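Local coordinates for protein 2-dehydropantoate 2-reductase, putative (Enterococcus faecalis, PDB 2EW2) that probably catalyses the NADPH-dependent reduction of 2-dehydropantoate (ketopantoate) to (R)-pantoate, the second of two steps from 3-methyl-2-oxobutanoate in pantothenate biosynthesis, at residues Leu105-Gly110 with Gly149-Glu154; Asn109-Glu114 with Arg190-Asn195; Ile126-Thr131 with Tyr186-Lys191. One frame throughout, in Å; residues are numbered along the deposited sequence.

Contact 1: residues Leu105-Gly110 with Gly149-Glu154; sequences LCLLNG and GEIELE
L105, whose methyl meets L153, is held in strand 103-106 by backbone hydrogen bonds to I78 and A80. No hydrogen bond crosses to the 149-154 segment; L105 with L153 and L107 with I151 meet through carbon alone. The closer approach is L105 CD1 against L153 CB at 3.8 Å, with the two side chains crossing at about a right angle. A chi1 of 172° turns L105 CG beside its carbonyl carbon and extends the branch across toward the 149-154 segment. L153 answers from the crowded position between its backbone N and carbonyl carbon (chi1 65°), and it is the root of this side chain, CB, that receives the methyl. Two residues along, L107 leaves the end of strand 103-106 pointing obliquely, yet its CD2 swings in to lie 4.4 Å from I151 CG2, a looser touch. The two leucines also lean on each other, with L105 CD2 3.8 Å from L107 CD2.

Strands 103-106 and 151-155 are not neighbours in the sheet: strand 126-131 runs between them, and L105 and L153 are 7.9 Å apart from CA to CA. The leucines reach across over G129, where no side chain stands in the way, and L107 CD2 settles 3.8 Å from G129 CA. Helix 161-173 covers this face of the sheet, with F171 against L105 and I151, and A164 and V167 against L153. All four touching residues are buried. Contact of this kind rests on close fit and the exclusion of water, without directional bonds, and makes this patch part of the hydrophobic layer between sheet and helix in the Rossmann-type domain.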
loop_
_atom_site.group_PDB
_atom_site.type_symbol
_atom_site.label_atom_id
_atom_site.label_comp_id
_atom_site.label_asym_id
_atom_site.label_seq_id
_atom_site.Cartn_x
_atom_site.Cartn_y
_atom_site.Cartn_z
ATOM N N LEU B 105 -4.428 -7.717 -33.993
ATOM C CA LEU B 105 -5.629 -7.217 -33.342
ATOM C C LEU B 105 -5.704 -7.896 -31.986
ATOM O O LEU B 105 -5.946 -9.105 -31.893
ATOM C CB LEU B 105 -6.906 -7.520 -34.147
ATOM C CG LEU B 105 -8.235 -7.188 -33.432
ATOM C CD1 LEU B 105 -8.362 -5.679 -33.107
ATOM C CD2 LEU B 105 -9.452 -7.693 -34.203
ATOM N N CYS B 106 -5.473 -7.117 -30.938
ATOM C CA CYS B 106 -5.465 -7.652 -29.584
ATOM C C CYS B 106 -6.875 -7.618 -29.029
ATOM O O CYS B 106 -7.466 -6.545 -28.913
ATOM C CB CYS B 106 -4.528 -6.842 -28.695
ATOM S SG CYS B 106 -4.395 -7.519 -27.015
ATOM N N LEU B 107 -7.406 -8.800 -28.698
ATOM C CA LEU B 107 -8.755 -8.899 -28.140
ATOM C C LEU B 107 -8.793 -9.244 -26.652
ATOM O O LEU B 107 -9.859 -9.507 -26.112
ATOM C CB LEU B 107 -9.615 -9.887 -28.931
ATOM C CG LEU B 107 -9.841 -9.521 -30.406
ATOM C CD1 LEU B 107 -10.773 -10.538 -31.047
ATOM C CD2 LEU B 107 -10.427 -8.138 -30.516
ATOM N N LEU B 108 -7.641 -9.208 -25.996
ATOM C CA LEU B 108 -7.536 -9.567 -24.582
ATOM C C LEU B 108 -8.229 -8.558 -23.684
ATOM O O LEU B 108 -8.279 -7.382 -23.996
ATOM C CB LEU B 108 -6.072 -9.643 -24.159
ATOM C CG LEU B 108 -5.302 -10.964 -24.293
ATOM C CD1 LEU B 108 -5.181 -11.466 -25.737
ATOM C CD2 LEU B 108 -3.918 -10.784 -23.669
ATOM N N ASN B 109 -8.751 -9.039 -22.563
ATOM C CA ASN B 109 -9.149 -8.155 -21.479
ATOM C C ASN B 109 -7.920 -7.535 -20.852
ATOM O O ASN B 109 -6.837 -8.150 -20.796
ATOM C CB ASN B 109 -9.931 -8.921 -20.412
ATOM C CG ASN B 109 -11.275 -9.372 -20.906
ATOM O OD1 ASN B 109 -12.057 -8.569 -21.411
ATOM N ND2 ASN B 109 -11.559 -10.664 -20.767
ATOM N N GLY B 110 -8.089 -6.310 -20.381
ATOM C CA GLY B 110 -7.071 -5.677 -19.573
ATOM C C GLY B 110 -6.162 -4.761 -20.348
ATOM O O GLY B 110 -6.294 -4.586 -21.558
ATOM N N GLY B 149 -23.531 -10.690 -31.700
ATOM C CA GLY B 149 -22.422 -9.953 -31.103
ATOM C C GLY B 149 -21.890 -8.922 -32.070
ATOM O O GLY B 149 -22.503 -8.655 -33.115
ATOM N N GLU B 150 -20.747 -8.347 -31.703
ATOM C CA GLU B 150 -20.076 -7.335 -32.493
ATOM C C GLU B 150 -18.630 -7.278 -32.041
ATOM O O GLU B 150 -18.278 -7.833 -30.996
ATOM C CB GLU B 150 -20.749 -5.957 -32.339
ATOM C CG GLU B 150 -20.790 -5.414 -30.913
ATOM C CD GLU B 150 -21.262 -3.958 -30.842
ATOM O OE1 GLU B 150 -20.940 -3.158 -31.755
ATOM O OE2 GLU B 150 -21.949 -3.609 -29.863
ATOM N N ILE B 151 -17.793 -6.626 -32.846
ATOM C CA ILE B 151 -16.420 -6.347 -32.456
ATOM C C ILE B 151 -16.184 -4.884 -32.747
ATOM O O ILE B 151 -16.457 -4.427 -33.856
ATOM C CB ILE B 151 -15.400 -7.228 -33.242
ATOM C CG1 ILE B 151 -15.682 -8.717 -33.024
ATOM C CG2 ILE B 151 -13.922 -6.913 -32.831
ATOM C CD1 ILE B 151 -14.719 -9.637 -33.737
ATOM N N GLU B 152 -15.710 -4.144 -31.748
ATOM C CA GLU B 152 -15.265 -2.776 -31.943
ATOM C C GLU B 152 -13.731 -2.808 -31.958
ATOM O O GLU B 152 -13.133 -3.552 -31.178
ATOM C CB GLU B 152 -15.783 -1.871 -30.815
ATOM C CG GLU B 152 -17.321 -1.787 -30.722
ATOM C CD GLU B 152 -17.800 -0.797 -29.658
ATOM O OE1 GLU B 152 -17.145 -0.680 -28.590
ATOM O OE2 GLU B 152 -18.823 -0.109 -29.904
ATOM N N LEU B 153 -13.103 -2.060 -32.866
ATOM C CA LEU B 153 -11.641 -2.044 -32.933
ATOM C C LEU B 153 -11.102 -0.658 -33.244
ATOM O O LEU B 153 -11.831 0.221 -33.729
ATOM C CB LEU B 153 -11.095 -3.099 -33.911
ATOM C CG LEU B 153 -11.413 -2.950 -35.406
ATOM C CD1 LEU B 153 -10.373 -2.065 -36.130
ATOM C CD2 LEU B 153 -11.467 -4.320 -36.040
ATOM N N GLU B 154 -9.823 -0.464 -32.941
ATOM C CA GLU B 154 -9.176 0.829 -33.093
ATOM C C GLU B 154 -7.687 0.574 -33.291
ATOM O O GLU B 154 -7.124 -0.262 -32.613
ATOM C CB GLU B 154 -9.396 1.682 -31.822
ATOM C CG GLU B 154 -8.860 3.084 -31.963
ATOM C CD GLU B 154 -9.082 3.996 -30.763
ATOM O OE1 GLU B 154 -9.564 3.565 -29.681
ATOM O OE2 GLU B 154 -8.757 5.195 -30.925
#

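Contact 2: residues Asn109-Glu114 with Arg190-Asn195; sequences NGLGHE and RKACVN
L111, which meets A192 across the contact, sets its carbonyl O over the centre of one face of the H113 imidazole, 4.0 Å above the ring plane, while the carbonyl carbon of N109 lies in plane at the ring edge. There H113 NE2 donates to N109 O at 2.8 Å, with a nearly straight N-H...O angle of 160°; the acceptor lies close to the ring plane, but the donor sits above the carbonyl plane of N109. This bond closes the loop on itself and helps to hold the ring's rotation. L111 turns its CG beside the carbonyl carbon (chi1 -173°), which brings CD2 to 3.8 Å from A192 CB, and F229 of helix 218-235 packs against both residues. At the rim, K191 stretches out from the helix and bends at its last torsion toward a water. The water accepts hydrogen bonds from K191 NZ and from G110 N, both 2.7 Å, and so bridges loop and helix. N109 OD1 stays 4.0 Å from K191 NZ, too far for a direct bond. A glycine-containing loop after a Rossmann strand thus meets helix 184-195 at the junction between nucleotide-binding and helical domains, as in other ketopantoate reductases.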
loop_
_atom_site.group_PDB
_atom_site.type_symbol
_atom_site.label_atom_id
_atom_site.label_comp_id
_atom_site.label_asym_id
_atom_site.label_seq_id
_atom_site.Cartn_x
_atom_site.Cartn_y
_atom_site.Cartn_z
ATOM N N ASN B 109 -8.751 -9.039 -22.563
ATOM C CA ASN B 109 -9.149 -8.155 -21.479
ATOM C C ASN B 109 -7.920 -7.535 -20.852
ATOM O O ASN B 109 -6.837 -8.150 -20.796
ATOM C CB ASN B 109 -9.931 -8.921 -20.412
ATOM C CG ASN B 109 -11.275 -9.372 -20.906
ATOM O OD1 ASN B 109 -12.057 -8.569 -21.411
ATOM N ND2 ASN B 109 -11.559 -10.664 -20.767
ATOM N N GLY B 110 -8.089 -6.310 -20.381
ATOM C CA GLY B 110 -7.071 -5.677 -19.573
ATOM C C GLY B 110 -6.162 -4.761 -20.348
ATOM O O GLY B 110 -6.294 -4.586 -21.558
ATOM N N LEU B 111 -5.183 -4.247 -19.629
ATOM C CA LEU B 111 -4.427 -3.078 -20.002
ATOM C C LEU B 111 -2.977 -3.407 -20.383
ATOM O O LEU B 111 -2.339 -4.259 -19.760
ATOM C CB LEU B 111 -4.427 -2.154 -18.772
ATOM C CG LEU B 111 -3.849 -0.757 -18.872
ATOM C CD1 LEU B 111 -4.692 0.060 -19.859
ATOM C CD2 LEU B 111 -3.827 -0.126 -17.475
ATOM N N GLY B 112 -2.461 -2.722 -21.401
ATOM C CA GLY B 112 -1.015 -2.705 -21.665
ATOM C C GLY B 112 -0.394 -3.817 -22.504
ATOM O O GLY B 112 0.818 -3.927 -22.573
ATOM N N HIS B 113 -1.220 -4.633 -23.147
ATOM C CA HIS B 113 -0.720 -5.773 -23.927
ATOM C C HIS B 113 0.084 -5.371 -25.142
ATOM O O HIS B 113 0.958 -6.128 -25.589
ATOM C CB HIS B 113 -1.869 -6.701 -24.317
ATOM C CG HIS B 113 -2.713 -7.100 -23.153
ATOM N ND1 HIS B 113 -2.193 -7.734 -22.048
ATOM C CD2 HIS B 113 -4.039 -6.954 -22.918
ATOM C CE1 HIS B 113 -3.163 -7.967 -21.183
ATOM N NE2 HIS B 113 -4.294 -7.503 -21.688
ATOM N N GLU B 114 -0.187 -4.172 -25.658
ATOM C CA GLU B 114 0.624 -3.584 -26.732
ATOM C C GLU B 114 2.120 -3.552 -26.394
ATOM O O GLU B 114 2.957 -3.612 -27.288
ATOM C CB GLU B 114 0.122 -2.168 -27.103
ATOM C CG GLU B 114 0.141 -1.122 -25.961
ATOM C CD GLU B 114 -1.070 -1.194 -25.022
ATOM O OE1 GLU B 114 -1.941 -2.080 -25.201
ATOM O OE2 GLU B 114 -1.157 -0.362 -24.083
ATOM N N ARG B 190 -10.491 3.203 -18.927
ATOM C CA ARG B 190 -11.530 3.480 -17.937
ATOM C C ARG B 190 -11.897 2.240 -17.121
ATOM O O ARG B 190 -12.081 2.321 -15.897
ATOM C CB ARG B 190 -12.770 4.094 -18.584
ATOM C CG ARG B 190 -13.892 4.357 -17.578
ATOM C CD ARG B 190 -15.037 5.078 -18.243
ATOM N NE ARG B 190 -16.241 5.157 -17.422
ATOM C CZ ARG B 190 -17.058 4.129 -17.172
ATOM N NH1 ARG B 190 -16.786 2.907 -17.623
ATOM N NH2 ARG B 190 -18.147 4.320 -16.449
ATOM N N LYS B 191 -11.998 1.096 -17.801
ATOM C CA LYS B 191 -12.319 -0.164 -17.145
ATOM C C LYS B 191 -11.191 -0.609 -16.201
ATOM O O LYS B 191 -11.447 -1.075 -15.085
ATOM C CB LYS B 191 -12.595 -1.237 -18.200
ATOM C CG LYS B 191 -12.912 -2.625 -17.674
ATOM C CD LYS B 191 -13.473 -3.458 -18.834
ATOM C CE LYS B 191 -13.593 -4.920 -18.496
ATOM N NZ LYS B 191 -12.283 -5.610 -18.717
ATOM N N ALA B 192 -9.951 -0.463 -16.661
ATOM C CA ALA B 192 -8.783 -0.851 -15.867
ATOM C C ALA B 192 -8.685 0.040 -14.629
ATOM O O ALA B 192 -8.331 -0.425 -13.566
ATOM C CB ALA B 192 -7.501 -0.768 -16.701
ATOM N N CYS B 193 -9.015 1.314 -14.803
ATOM C CA CYS B 193 -9.079 2.272 -13.714
ATOM C C CYS B 193 -10.062 1.825 -12.626
ATOM O O CYS B 193 -9.701 1.745 -11.464
ATOM C CB CYS B 193 -9.408 3.668 -14.254
ATOM S SG CYS B 193 -8.993 4.909 -13.100
ATOM N N VAL B 194 -11.284 1.475 -13.021
ATOM C CA VAL B 194 -12.268 0.926 -12.090
ATOM C C VAL B 194 -11.738 -0.333 -11.417
ATOM O O VAL B 194 -11.803 -0.472 -10.177
ATOM C CB VAL B 194 -13.606 0.623 -12.812
ATOM C CG1 VAL B 194 -14.532 -0.211 -11.923
ATOM C CG2 VAL B 194 -14.272 1.930 -13.246
ATOM N N ASN B 195 -11.187 -1.240 -12.225
ATOM C CA ASN B 195 -10.639 -2.484 -11.715
ATOM C C ASN B 195 -9.307 -2.318 -10.968
ATOM O O ASN B 195 -8.787 -3.284 -10.416
ATOM C CB ASN B 195 -10.454 -3.488 -12.857
ATOM C CG ASN B 195 -11.784 -4.008 -13.404
ATOM O OD1 ASN B 195 -12.789 -4.043 -12.696
ATOM N ND2 ASN B 195 -11.781 -4.434 -14.672
HETATM O O HOH W 1 -10.329 -4.874 -20.497
#

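Contact 3: residues Ile126-Thr131 with Tyr186-Lys191; sequences ILVGIT and YSIWRK
I188 lays its CD1 against V128 CG2 at 3.3 Å, shorter than ordinary van der Waals contact between methyl carbons and so perhaps partly a matter of the model, and the two side chains slide past each other in opposite directions. V128 offers the methyl that stands beside its carbonyl carbon, opposite the backbone N. I188 comes with CG1 beside its own backbone N and an extended outer torsion (chi2 163°), which carries CD1 out from the helix toward the strand. Two residues further along the strand, on the same face, I130 reaches the same part of the helix. Its CD1 ends 3.3 Å from S187 OG and a looser 4.4 Å from I188 CG1. The hydroxyl of S187 does not depend on this apolar neighbour, because OG is hydrogen-bonded to V184 O one turn back; its polar end is held in the helix while a methyl from the strand abuts it. I188 therefore sits as the shared partner of V128 and I130, and no hydrogen bond crosses between strand and helix. The four residues are only partly buried.

The strand and helix segments approach to 10.0 Å between axes and cross at 68°. V184 and R185, at the start of helix 184-195, continue the contact along V128, and V184 touches I130 as well. Behind the helix, W189 packs on F229, V232 and A233 of helix 218-235. Strand 126-131 is held in the sheet by backbone bonds to strand 103-106 on one edge and strand 151-155 on the other, leaving V128 and I130 to face helix 184-195.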
loop_
_atom_site.group_PDB
_atom_site.type_symbol
_atom_site.label_atom_id
_atom_site.label_comp_id
_atom_site.label_asym_id
_atom_site.label_seq_id
_atom_site.Cartn_x
_atom_site.Cartn_y
_atom_site.Cartn_z
ATOM N N ILE B 126 -0.294 -2.252 -34.531
ATOM C CA ILE B 126 -1.083 -2.847 -33.468
ATOM C C ILE B 126 -2.474 -2.224 -33.383
ATOM O O ILE B 126 -2.618 -0.992 -33.270
ATOM C CB ILE B 126 -0.349 -2.761 -32.101
ATOM C CG1 ILE B 126 1.011 -3.478 -32.195
ATOM C CG2 ILE B 126 -1.221 -3.390 -30.979
ATOM C CD1 ILE B 126 1.894 -3.204 -30.999
ATOM N N LEU B 127 -3.482 -3.090 -33.428
ATOM C CA LEU B 127 -4.890 -2.697 -33.262
ATOM C C LEU B 127 -5.412 -3.281 -31.962
ATOM O O LEU B 127 -4.961 -4.352 -31.524
ATOM C CB LEU B 127 -5.752 -3.250 -34.412
ATOM C CG LEU B 127 -5.205 -3.215 -35.849
ATOM C CD1 LEU B 127 -6.150 -3.903 -36.850
ATOM C CD2 LEU B 127 -4.922 -1.803 -36.264
ATOM N N VAL B 128 -6.382 -2.613 -31.355
ATOM C CA VAL B 128 -6.990 -3.161 -30.141
ATOM C C VAL B 128 -8.486 -3.291 -30.375
ATOM O O VAL B 128 -9.080 -2.467 -31.057
ATOM C CB VAL B 128 -6.632 -2.289 -28.895
ATOM C CG1 VAL B 128 -7.063 -0.833 -29.079
ATOM C CG2 VAL B 128 -7.191 -2.879 -27.630
ATOM N N GLY B 129 -9.098 -4.333 -29.840
ATOM C CA GLY B 129 -10.541 -4.414 -29.970
ATOM C C GLY B 129 -11.240 -5.065 -28.806
ATOM O O GLY B 129 -10.602 -5.606 -27.901
ATOM N N ILE B 130 -12.561 -5.007 -28.849
ATOM C CA ILE B 130 -13.395 -5.613 -27.833
ATOM C C ILE B 130 -14.376 -6.484 -28.598
ATOM O O ILE B 130 -15.004 -6.024 -29.560
ATOM C CB ILE B 130 -14.137 -4.537 -26.993
ATOM C CG1 ILE B 130 -13.137 -3.638 -26.267
ATOM C CG2 ILE B 130 -15.092 -5.182 -25.971
ATOM C CD1 ILE B 130 -13.752 -2.347 -25.765
ATOM N N THR B 131 -14.480 -7.743 -28.196
ATOM C CA THR B 131 -15.462 -8.634 -28.798
ATOM C C THR B 131 -16.650 -8.842 -27.859
ATOM O O THR B 131 -16.475 -9.156 -26.681
ATOM C CB THR B 131 -14.849 -9.980 -29.258
ATOM O OG1 THR B 131 -15.885 -10.809 -29.769
ATOM C CG2 THR B 131 -14.136 -10.723 -28.126
ATOM N N TYR B 186 -9.899 4.228 -24.833
ATOM C CA TYR B 186 -10.480 4.936 -23.689
ATOM C C TYR B 186 -11.274 3.999 -22.774
ATOM O O TYR B 186 -11.094 4.014 -21.548
ATOM C CB TYR B 186 -11.351 6.133 -24.146
ATOM C CG TYR B 186 -11.836 6.967 -22.975
ATOM C CD1 TYR B 186 -11.131 8.085 -22.558
ATOM C CD2 TYR B 186 -12.975 6.592 -22.247
ATOM C CE1 TYR B 186 -11.558 8.837 -21.455
ATOM C CE2 TYR B 186 -13.406 7.332 -21.142
ATOM C CZ TYR B 186 -12.695 8.447 -20.743
ATOM O OH TYR B 186 -13.128 9.183 -19.633
ATOM N N SER B 187 -12.139 3.162 -23.355
ATOM C CA SER B 187 -12.962 2.274 -22.544
ATOM C C SER B 187 -12.120 1.247 -21.791
ATOM O O SER B 187 -12.416 0.919 -20.637
ATOM C CB SER B 187 -14.037 1.585 -23.390
ATOM O OG SER B 187 -13.463 0.501 -24.080
ATOM N N ILE B 188 -11.071 0.749 -22.441
ATOM C CA ILE B 188 -10.135 -0.164 -21.797
ATOM C C ILE B 188 -9.403 0.478 -20.598
ATOM O O ILE B 188 -9.247 -0.154 -19.533
ATOM C CB ILE B 188 -9.146 -0.741 -22.838
ATOM C CG1 ILE B 188 -9.884 -1.717 -23.764
ATOM C CG2 ILE B 188 -7.887 -1.363 -22.167
ATOM C CD1 ILE B 188 -9.133 -2.024 -25.040
ATOM N N TRP B 189 -8.955 1.712 -20.779
ATOM C CA TRP B 189 -8.307 2.471 -19.706
ATOM C C TRP B 189 -9.282 2.767 -18.571
ATOM O O TRP B 189 -8.932 2.628 -17.397
ATOM C CB TRP B 189 -7.752 3.788 -20.238
ATOM C CG TRP B 189 -6.330 3.714 -20.684
ATOM C CD1 TRP B 189 -5.862 3.682 -21.985
ATOM C CD2 TRP B 189 -5.180 3.653 -19.840
ATOM N NE1 TRP B 189 -4.486 3.613 -21.986
ATOM C CE2 TRP B 189 -4.039 3.603 -20.685
ATOM C CE3 TRP B 189 -4.996 3.642 -18.441
ATOM C CZ2 TRP B 189 -2.728 3.544 -20.178
ATOM C CZ3 TRP B 189 -3.681 3.579 -17.935
ATOM C CH2 TRP B 189 -2.568 3.529 -18.810
ATOM N N ARG B 190 -10.491 3.203 -18.927
ATOM C CA ARG B 190 -11.530 3.480 -17.937
ATOM C C ARG B 190 -11.897 2.240 -17.121
ATOM O O ARG B 190 -12.081 2.321 -15.897
ATOM C CB ARG B 190 -12.770 4.094 -18.584
ATOM C CG ARG B 190 -13.892 4.357 -17.578
ATOM C CD ARG B 190 -15.037 5.078 -18.243
ATOM N NE ARG B 190 -16.241 5.157 -17.422
ATOM C CZ ARG B 190 -17.058 4.129 -17.172
ATOM N NH1 ARG B 190 -16.786 2.907 -17.623
ATOM N NH2 ARG B 190 -18.147 4.320 -16.449
ATOM N N LYS B 191 -11.998 1.096 -17.801
ATOM C CA LYS B 191 -12.319 -0.164 -17.145
ATOM C C LYS B 191 -11.191 -0.609 -16.201
ATOM O O LYS B 191 -11.447 -1.075 -15.085
ATOM C CB LYS B 191 -12.595 -1.237 -18.200
ATOM C CG LYS B 191 -12.912 -2.625 -17.674
ATOM C CD LYS B 191 -13.473 -3.458 -18.834
ATOM C CE LYS B 191 -13.593 -4.920 -18.496
ATOM N NZ LYS B 191 -12.283 -5.610 -18.717
#

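Overall arrangement
The contact centres lie close together: contacts 1 and 3 about 6 Å apart, 2 and 3 about 8 Å, 1 and 2 about 12 Å. Contacts 1 and 3 belong to the same mixed sheet, whose strand 126-131 lies between 103-106 and 151-155; they work on its two faces. Contact 2 begins where contact 1 leaves off, sharing N109 and G110, and shares R190 and K191 of helix 184-195 with contact 3. Along the chain the order is 105-110, 109-114, 126-131, 149-154, 186-191, 190-195. Contact 1 thus knits the Rossmann-type domain internally, whereas contacts 2 and 3 join it to the first helix of the C-terminal domain.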